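Alpha-glucosidase (Bacteroides thetaiotaomicron, PDB 5XFM) hydrolyses beta-L-arabinopyranosides and alpha-galactosides as a bifunctional member of glycoside hydrolase family 97. Local coordinates at residues Glu142-Arg147 with Pro259-Thr264. The protein carries 1 engineered substitution. Residues are numbered along the deposited sequence; the frame is centred on the assembly and turned at random.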
# COMPACT_ATOMS: atom_id res chain seq x y z
N GLU A 142 -13.88 -19.04 -2.14
CA GLU A 142 -12.84 -19.52 -1.24
C GLU A 142 -13.40 -19.68 0.17
O GLU A 142 -14.15 -18.83 0.65
CB GLU A 142 -11.62 -18.58 -1.23
CG GLU A 142 -10.57 -18.94 -2.26
CD GLU A 142 -9.34 -18.03 -2.23
OE1 GLU A 142 -8.62 -18.00 -1.21
OE2 GLU A 142 -9.10 -17.35 -3.25
N GLN A 143 -13.08 -20.81 0.80
CA GLN A 143 -13.42 -21.04 2.20
C GLN A 143 -12.30 -20.49 3.09
O GLN A 143 -12.46 -20.34 4.30
CB GLN A 143 -13.65 -22.53 2.44
CG GLN A 143 -13.88 -22.93 3.89
CD GLN A 143 -14.51 -24.31 4.00
OE1 GLN A 143 -15.72 -24.46 3.90
NE2 GLN A 143 -13.67 -25.33 4.20
N THR A 144 -11.16 -20.19 2.46
CA THR A 144 -9.96 -19.68 3.13
C THR A 144 -10.30 -18.67 4.22
O THR A 144 -10.98 -17.67 3.97
CB THR A 144 -9.00 -19.01 2.13
OG1 THR A 144 -8.78 -19.88 1.01
CG2 THR A 144 -7.67 -18.66 2.79
N GLY A 145 -9.80 -18.92 5.42
CA GLY A 145 -10.16 -18.08 6.56
C GLY A 145 -9.04 -17.78 7.54
O GLY A 145 -7.93 -18.31 7.43
N PHE A 146 -9.34 -16.89 8.47
CA PHE A 146 -8.43 -16.49 9.54
C PHE A 146 -9.23 -16.36 10.84
O PHE A 146 -10.10 -15.49 10.97
CB PHE A 146 -7.74 -15.18 9.19
CG PHE A 146 -7.16 -15.16 7.80
CD1 PHE A 146 -7.92 -14.74 6.72
CD2 PHE A 146 -5.86 -15.58 7.57
CE1 PHE A 146 -7.40 -14.74 5.44
CE2 PHE A 146 -5.33 -15.58 6.29
CZ PHE A 146 -6.10 -15.16 5.23
N ARG A 147 -8.96 -17.25 11.79
CA ARG A 147 -9.64 -17.27 13.07
C ARG A 147 -8.68 -16.82 14.17
O ARG A 147 -7.53 -17.24 14.20
CB ARG A 147 -10.18 -18.67 13.37
CG ARG A 147 -11.08 -18.72 14.58
CD ARG A 147 -11.55 -20.13 14.91
NE ARG A 147 -12.21 -20.82 13.80
CZ ARG A 147 -13.53 -20.89 13.65
NH1 ARG A 147 -14.32 -20.27 14.51
NH2 ARG A 147 -14.07 -21.55 12.63
N PRO A 259 -3.76 -16.47 -5.84
CA PRO A 259 -2.75 -15.57 -5.28
C PRO A 259 -2.29 -16.02 -3.89
O PRO A 259 -2.82 -16.98 -3.33
CB PRO A 259 -3.47 -14.23 -5.19
CG PRO A 259 -4.59 -14.32 -6.17
CD PRO A 259 -5.00 -15.76 -6.20
N TRP A 260 -1.29 -15.33 -3.34
CA TRP A 260 -0.78 -15.67 -2.03
C TRP A 260 -1.59 -14.97 -0.93
O TRP A 260 -1.83 -13.77 -1.00
CB TRP A 260 0.70 -15.29 -1.92
CG TRP A 260 1.58 -16.02 -2.89
CD1 TRP A 260 1.90 -15.63 -4.16
CD2 TRP A 260 2.25 -17.28 -2.67
NE1 TRP A 260 2.72 -16.57 -4.75
CE2 TRP A 260 2.95 -17.58 -3.86
CE3 TRP A 260 2.32 -18.17 -1.60
CZ2 TRP A 260 3.72 -18.74 -3.99
CZ3 TRP A 260 3.09 -19.32 -1.74
CH2 TRP A 260 3.77 -19.59 -2.93
N ARG A 261 -2.03 -15.74 0.06
CA ARG A 261 -2.61 -15.20 1.29
C ARG A 261 -1.45 -14.98 2.26
O ARG A 261 -0.64 -15.89 2.47
CB ARG A 261 -3.59 -16.20 1.88
CG ARG A 261 -4.56 -16.80 0.88
CD ARG A 261 -5.48 -15.78 0.33
NE ARG A 261 -6.28 -16.25 -0.80
CZ ARG A 261 -6.52 -15.51 -1.88
NH1 ARG A 261 -5.99 -14.29 -1.98
NH2 ARG A 261 -7.26 -15.99 -2.86
N THR A 262 -1.37 -13.81 2.88
CA THR A 262 -0.20 -13.50 3.70
C THR A 262 -0.54 -13.19 5.16
O THR A 262 -1.49 -12.46 5.46
CB THR A 262 0.59 -12.31 3.12
OG1 THR A 262 -0.17 -11.10 3.29
CG2 THR A 262 0.87 -12.53 1.63
N ILE A 263 0.27 -13.75 6.05
CA ILE A 263 0.13 -13.54 7.49
C ILE A 263 1.46 -13.08 8.09
O ILE A 263 2.40 -13.86 8.19
CB ILE A 263 -0.31 -14.82 8.20
CG1 ILE A 263 -1.49 -15.47 7.47
CG2 ILE A 263 -0.65 -14.54 9.66
CD1 ILE A 263 -1.84 -16.85 8.00
N THR A 264 1.54 -11.82 8.47
CA THR A 264 2.74 -11.30 9.11
C THR A 264 2.53 -11.31 10.62
O THR A 264 1.66 -10.63 11.13
CB THR A 264 3.06 -9.87 8.64
OG1 THR A 264 3.25 -9.87 7.22
CG2 THR A 264 4.31 -9.34 9.32
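Glu142 and Arg261 show how two stacked beta-sheets can bury a charged pair beside their apolar filling. The side chains meet from opposite directions, the carboxylate at the edge of the guanidinium, with the two planes 26° apart. NE of Arg261 donates to the syn lone pair of Glu142 OE1 at 3.0 Å, in a bent bond with an N-H...O angle of 133° and the oxygen tilted out of the guanidinium plane. The second arm of the salt bridge, Arg261 NH2 to Glu142 OE2, is modelled at 2.3 Å, a doubtfully short length. Glu142 reaches across with its chain extended beyond CG, whereas Arg261 bends at chi2 (-66°), its guanidinium carrying the carbonyl oxygen of Pro259 over one face. Both charges have further partners: Tyr218 OH bonds to Glu142 OE2, and Glu211 pairs with Arg261 NH1. Thr144 OG1 lies 2.9 Å from Glu142 OE1 and is hydrogen-bonded to Tyr126 OH.

The remaining contacts are apolar. Thr144 CG2 touches the aliphatic part of Arg261 at CG (4.1 Å). Farther along, Phe146 offers its ring edge to Arg261, with Phe146 CZ 4.3 Å from Arg261 CB, while Phe146 CE2 lies 4.0 Å from Ile263 CG1, the ring and the isoleucine crossing obliquely. Val209 and Val234 also pack on Phe146.

The CA atoms of Thr144 and Arg261 are 8.8 Å apart, so side chains rather than backbone bonds join strand 136-147 to strand 256-266. These belong to separate antiparallel sheets packed face to face, as in the beta-sandwich of galactose mutarotase-like domains, here the N-terminal domain of family 97.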